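Local coordinates for protein pyocin-S2 (Pseudomonas aeruginosa, PDB 5ODW) that kills sensitive bacterial cells as a bacteriocin by breaking down their chromosomal DNA, represented here by its N-terminal region, which precedes the C-terminal nuclease domain, at residues 68-80 with 170-182. Residues are numbered along the deposited sequence; the frame is centred on the assembly and turned at random.
Sequences LKKNLKNETLKEV and DIYKAQIAILKQT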
loop_
_atom_site.group_PDB
_atom_site.type_symbol
_atom_site.label_atom_id
_atom_site.label_comp_id
_atom_site.label_asym_id
_atom_site.label_seq_id
_atom_site.Cartn_x
_atom_site.Cartn_y
_atom_site.Cartn_z
ATOM N N LEU C 68 -8.964 -32.817 38.093
ATOM C CA LEU C 68 -10.291 -33.409 38.179
ATOM C C LEU C 68 -10.305 -34.879 37.726
ATOM O O LEU C 68 -10.947 -35.698 38.385
ATOM C CB LEU C 68 -11.255 -32.525 37.381
ATOM C CG LEU C 68 -12.731 -32.834 37.416
ATOM C CD1 LEU C 68 -13.331 -32.624 38.803
ATOM C CD2 LEU C 68 -13.451 -31.988 36.400
ATOM N N LYS C 69 -9.569 -35.210 36.671
ATOM C CA LYS C 69 -9.440 -36.599 36.242
ATOM C C LYS C 69 -8.682 -37.405 37.312
ATOM O O LYS C 69 -9.021 -38.547 37.599
ATOM C CB LYS C 69 -8.754 -36.701 34.882
ATOM C CG LYS C 69 -9.278 -37.848 34.038
ATOM C CD LYS C 69 -8.733 -37.816 32.620
ATOM C CE LYS C 69 -7.303 -38.326 32.557
ATOM N NZ LYS C 69 -6.862 -38.557 31.155
ATOM N N LYS C 70 -7.643 -36.796 37.881
ATOM C CA LYS C 70 -6.845 -37.394 38.951
ATOM C C LYS C 70 -7.797 -37.971 40.025
ATOM O O LYS C 70 -7.783 -39.188 40.258
ATOM C CB LYS C 70 -5.933 -36.334 39.601
ATOM C CG LYS C 70 -4.536 -36.246 39.010
ATOM C CD LYS C 70 -3.582 -35.511 39.963
ATOM C CE LYS C 70 -2.207 -35.264 39.374
ATOM N NZ LYS C 70 -1.223 -34.803 40.398
ATOM N N ASN C 71 -8.666 -37.128 40.583
ATOM C CA ASN C 71 -9.596 -37.496 41.658
ATOM C C ASN C 71 -11.075 -37.561 41.274
ATOM O O ASN C 71 -11.920 -37.112 42.036
ATOM C CB ASN C 71 -9.471 -36.502 42.812
ATOM C CG ASN C 71 -8.048 -36.334 43.290
ATOM O OD1 ASN C 71 -7.301 -37.303 43.418
ATOM N ND2 ASN C 71 -7.667 -35.096 43.572
ATOM N N LEU C 72 -11.394 -38.089 40.101
ATOM C CA LEU C 72 -12.789 -38.111 39.634
ATOM C C LEU C 72 -13.705 -39.079 40.424
ATOM O O LEU C 72 -14.899 -38.786 40.558
ATOM C CB LEU C 72 -12.894 -38.358 38.110
ATOM C CG LEU C 72 -14.136 -37.758 37.420
ATOM C CD1 LEU C 72 -14.201 -36.228 37.574
ATOM C CD2 LEU C 72 -14.206 -38.171 35.985
ATOM N N LYS C 73 -13.150 -40.212 40.944
ATOM C CA LYS C 73 -13.885 -41.226 41.731
ATOM C C LYS C 73 -14.477 -40.593 42.990
ATOM O O LYS C 73 -15.655 -40.785 43.262
ATOM C CB LYS C 73 -12.979 -42.412 42.137
ATOM C CG LYS C 73 -12.208 -43.078 40.996
ATOM C CD LYS C 73 -11.659 -44.448 41.392
ATOM C CE LYS C 73 -10.720 -45.013 40.361
ATOM N NZ LYS C 73 -10.476 -46.458 40.604
ATOM N N ASN C 74 -13.659 -39.811 43.733
ATOM C CA ASN C 74 -14.041 -39.142 44.983
ATOM C C ASN C 74 -14.930 -37.961 44.720
ATOM O O ASN C 74 -15.890 -37.752 45.457
ATOM C CB ASN C 74 -12.810 -38.700 45.772
ATOM C CG ASN C 74 -11.782 -39.786 45.902
ATOM O OD1 ASN C 74 -12.067 -40.894 46.390
ATOM N ND2 ASN C 74 -10.585 -39.513 45.396
ATOM N N GLU C 75 -14.617 -37.187 43.672
ATOM C CA GLU C 75 -15.392 -36.017 43.283
ATOM C C GLU C 75 -16.826 -36.417 42.940
ATOM O O GLU C 75 -17.757 -35.807 43.473
ATOM C CB GLU C 75 -14.721 -35.290 42.108
ATOM C CG GLU C 75 -15.329 -33.941 41.773
ATOM C CD GLU C 75 -16.596 -33.947 40.940
ATOM O OE1 GLU C 75 -16.607 -34.579 39.860
ATOM O OE2 GLU C 75 -17.576 -33.299 41.369
ATOM N N THR C 76 -17.005 -37.434 42.075
ATOM C CA THR C 76 -18.341 -37.850 41.667
ATOM C C THR C 76 -19.077 -38.555 42.840
ATOM O O THR C 76 -20.265 -38.282 43.048
ATOM C CB THR C 76 -18.300 -38.610 40.345
ATOM O OG1 THR C 76 -19.583 -38.542 39.724
ATOM C CG2 THR C 76 -17.837 -40.031 40.486
ATOM N N LEU C 77 -18.362 -39.359 43.666
ATOM C CA LEU C 77 -19.004 -39.971 44.832
ATOM C C LEU C 77 -19.380 -38.904 45.882
ATOM O O LEU C 77 -20.367 -39.086 46.597
ATOM C CB LEU C 77 -18.216 -41.151 45.426
ATOM C CG LEU C 77 -18.069 -42.416 44.535
ATOM C CD1 LEU C 77 -17.209 -43.456 45.217
ATOM C CD2 LEU C 77 -19.427 -43.037 44.131
ATOM N N LYS C 78 -18.665 -37.762 45.889
ATOM C CA LYS C 78 -18.980 -36.619 46.745
ATOM C C LYS C 78 -20.253 -35.896 46.198
ATOM O O LYS C 78 -21.036 -35.353 46.995
ATOM C CB LYS C 78 -17.786 -35.649 46.845
ATOM C CG LYS C 78 -17.848 -34.673 48.023
ATOM C CD LYS C 78 -16.978 -33.434 47.749
ATOM C CE LYS C 78 -17.373 -32.228 48.575
ATOM N NZ LYS C 78 -16.625 -31.007 48.170
ATOM N N GLU C 79 -20.459 -35.901 44.847
ATOM C CA GLU C 79 -21.653 -35.299 44.220
ATOM C C GLU C 79 -22.867 -36.118 44.659
ATOM O O GLU C 79 -23.890 -35.557 45.083
ATOM C CB GLU C 79 -21.564 -35.332 42.685
ATOM C CG GLU C 79 -20.763 -34.217 42.043
ATOM C CD GLU C 79 -20.873 -34.181 40.528
ATOM O OE1 GLU C 79 -21.960 -34.519 40.002
ATOM O OE2 GLU C 79 -19.885 -33.783 39.867
ATOM N N VAL C 80 -22.711 -37.468 44.570
ATOM C CA VAL C 80 -23.677 -38.491 44.958
ATOM C C VAL C 80 -24.026 -38.274 46.432
ATOM O O VAL C 80 -25.208 -38.219 46.769
ATOM C CB VAL C 80 -23.107 -39.918 44.658
ATOM C CG1 VAL C 80 -23.922 -41.031 45.330
ATOM C CG2 VAL C 80 -23.011 -40.164 43.157
ATOM N N ASP C 170 -15.031 -35.130 28.186
ATOM C CA ASP C 170 -14.114 -36.190 28.607
ATOM C C ASP C 170 -14.507 -36.686 30.025
ATOM O O ASP C 170 -14.672 -37.891 30.246
ATOM C CB ASP C 170 -12.643 -35.703 28.544
ATOM C CG ASP C 170 -11.607 -36.813 28.728
ATOM O OD1 ASP C 170 -11.641 -37.801 27.950
ATOM O OD2 ASP C 170 -10.750 -36.685 29.635
ATOM N N ILE C 171 -14.702 -35.731 30.948
ATOM C CA ILE C 171 -15.106 -35.930 32.337
ATOM C C ILE C 171 -16.480 -36.648 32.410
ATOM O O ILE C 171 -16.560 -37.723 33.006
ATOM C CB ILE C 171 -15.061 -34.569 33.115
ATOM C CG1 ILE C 171 -13.627 -33.946 33.167
ATOM C CG2 ILE C 171 -15.679 -34.674 34.509
ATOM C CD1 ILE C 171 -12.455 -34.834 33.714
ATOM N N TYR C 172 -17.533 -36.075 31.773
ATOM C CA TYR C 172 -18.894 -36.637 31.711
ATOM C C TYR C 172 -18.896 -38.107 31.240
ATOM O O TYR C 172 -19.556 -38.924 31.882
ATOM C CB TYR C 172 -19.811 -35.808 30.789
ATOM C CG TYR C 172 -20.260 -34.446 31.289
ATOM C CD1 TYR C 172 -20.802 -34.292 32.565
ATOM C CD2 TYR C 172 -20.325 -33.354 30.425
ATOM C CE1 TYR C 172 -21.294 -33.060 33.001
ATOM C CE2 TYR C 172 -20.808 -32.117 30.849
ATOM C CZ TYR C 172 -21.290 -31.972 32.138
ATOM O OH TYR C 172 -21.789 -30.756 32.542
ATOM N N LYS C 173 -18.142 -38.444 30.146
ATOM C CA LYS C 173 -17.995 -39.804 29.588
ATOM C C LYS C 173 -17.468 -40.775 30.653
ATOM O O LYS C 173 -17.964 -41.899 30.749
ATOM C CB LYS C 173 -17.013 -39.805 28.389
ATOM C CG LYS C 173 -17.625 -40.098 27.015
ATOM C CD LYS C 173 -16.538 -40.094 25.921
ATOM C CE LYS C 173 -17.044 -39.942 24.496
ATOM N NZ LYS C 173 -16.016 -39.336 23.601
ATOM N N ALA C 174 -16.459 -40.335 31.442
ATOM C CA ALA C 174 -15.818 -41.100 32.517
ATOM C C ALA C 174 -16.700 -41.216 33.770
ATOM O O ALA C 174 -16.665 -42.254 34.442
ATOM C CB ALA C 174 -14.492 -40.465 32.879
ATOM N N GLN C 175 -17.473 -40.147 34.087
ATOM C CA GLN C 175 -18.389 -40.098 35.231
ATOM C C GLN C 175 -19.522 -41.101 35.085
ATOM O O GLN C 175 -19.932 -41.693 36.084
ATOM C CB GLN C 175 -18.946 -38.687 35.448
ATOM C CG GLN C 175 -17.975 -37.763 36.179
ATOM C CD GLN C 175 -18.569 -36.425 36.524
ATOM O OE1 GLN C 175 -18.575 -36.014 37.678
ATOM N NE2 GLN C 175 -19.037 -35.690 35.533
ATOM N N ILE C 176 -20.020 -41.300 33.837
ATOM C CA ILE C 176 -21.080 -42.267 33.511
ATOM C C ILE C 176 -20.565 -43.694 33.789
ATOM O O ILE C 176 -21.299 -44.498 34.362
ATOM C CB ILE C 176 -21.659 -42.066 32.073
ATOM C CG1 ILE C 176 -22.326 -40.676 31.945
ATOM C CG2 ILE C 176 -22.683 -43.172 31.741
ATOM C CD1 ILE C 176 -22.478 -40.155 30.600
ATOM N N ALA C 177 -19.286 -43.971 33.446
ATOM C CA ALA C 177 -18.617 -45.249 33.698
ATOM C C ALA C 177 -18.576 -45.538 35.203
ATOM O O ALA C 177 -18.872 -46.667 35.618
ATOM C CB ALA C 177 -17.207 -45.222 33.131
ATOM N N ILE C 178 -18.252 -44.501 36.014
ATOM C CA ILE C 178 -18.197 -44.569 37.484
ATOM C C ILE C 178 -19.592 -44.847 38.050
ATOM O O ILE C 178 -19.718 -45.665 38.963
ATOM C CB ILE C 178 -17.545 -43.305 38.149
ATOM C CG1 ILE C 178 -16.092 -43.083 37.670
ATOM C CG2 ILE C 178 -17.614 -43.416 39.665
ATOM C CD1 ILE C 178 -15.411 -41.875 38.212
ATOM N N LEU C 179 -20.625 -44.159 37.514
ATOM C CA LEU C 179 -22.010 -44.300 37.959
ATOM C C LEU C 179 -22.629 -45.622 37.529
ATOM O O LEU C 179 -23.461 -46.134 38.265
ATOM C CB LEU C 179 -22.883 -43.105 37.547
ATOM C CG LEU C 179 -22.579 -41.783 38.261
ATOM C CD1 LEU C 179 -23.014 -40.592 37.431
ATOM C CD2 LEU C 179 -23.205 -41.742 39.642
ATOM N N LYS C 180 -22.213 -46.192 36.371
ATOM C CA LYS C 180 -22.677 -47.498 35.870
ATOM C C LYS C 180 -22.220 -48.594 36.847
ATOM O O LYS C 180 -23.013 -49.464 37.208
ATOM C CB LYS C 180 -22.118 -47.775 34.458
ATOM C CG LYS C 180 -23.174 -48.186 33.443
ATOM C CD LYS C 180 -23.526 -47.041 32.491
ATOM C CE LYS C 180 -24.520 -47.436 31.421
ATOM N NZ LYS C 180 -24.786 -46.321 30.474
ATOM N N GLN C 181 -20.946 -48.512 37.299
ATOM C CA GLN C 181 -20.336 -49.435 38.259
ATOM C C GLN C 181 -20.945 -49.251 39.645
ATOM O O GLN C 181 -21.169 -50.252 40.331
ATOM C CB GLN C 181 -18.806 -49.272 38.298
ATOM C CG GLN C 181 -18.096 -50.316 39.180
ATOM C CD GLN C 181 -16.583 -50.279 39.101
ATOM O OE1 GLN C 181 -16.010 -49.525 38.308
ATOM N NE2 GLN C 181 -15.890 -51.086 39.911
ATOM N N THR C 182 -21.233 -47.986 40.050
ATOM C CA THR C 182 -21.879 -47.682 41.330
ATOM C C THR C 182 -23.320 -48.219 41.337
ATOM O O THR C 182 -23.711 -48.861 42.313
ATOM C CB THR C 182 -21.748 -46.202 41.696
ATOM O OG1 THR C 182 -20.362 -45.897 41.853
ATOM C CG2 THR C 182 -22.475 -45.856 42.991
#
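Leu72 enters helix 153-204 as a knob, its hole lined by Ile171, Ala174, Gln175 and Ile178. From the base outward, its CB faces the end of Ile178, 4.3 Å from CD1; CG lies over the aliphatic part of Gln175, and the two branches then part. CD1 meets Ile171 CG2 at 3.7 Å, whereas CD2 reaches both Ala174 CB, 3.9 Å away, and Gln175 CG. With CG anti to the backbone N (chi1 -152°), the leucine fork is carried down into this hole. Ile171 continues the apolar surface to Leu68, where Leu68 CD2 lies 3.8 Å from Ile171 CG1.

One turn on, Thr76 CG2 meets Ile178 CG2 at 3.5 Å. Gln175 is a knob in return, extended beyond CG into a hole formed by Leu72, Glu75, Thr76 and Glu79. Farther along, Val80 CG2 touches Leu179 CD2 at 3.9 Å, beside Leu109 and Val106 of helix 96-121.

The chain leaves helical geometry at Asn71, and the axes of 72-80 and 170-182 then cross at -68°. At the margin, Lys69 NZ stays 4.6 Å from Asp170 OD2, beyond a salt bridge. The junction therefore probably depends mainly on interlocking aliphatic groups, while the buried acidic side chains of Glu75 and Glu79 beside Gln175 give one flank a polar character.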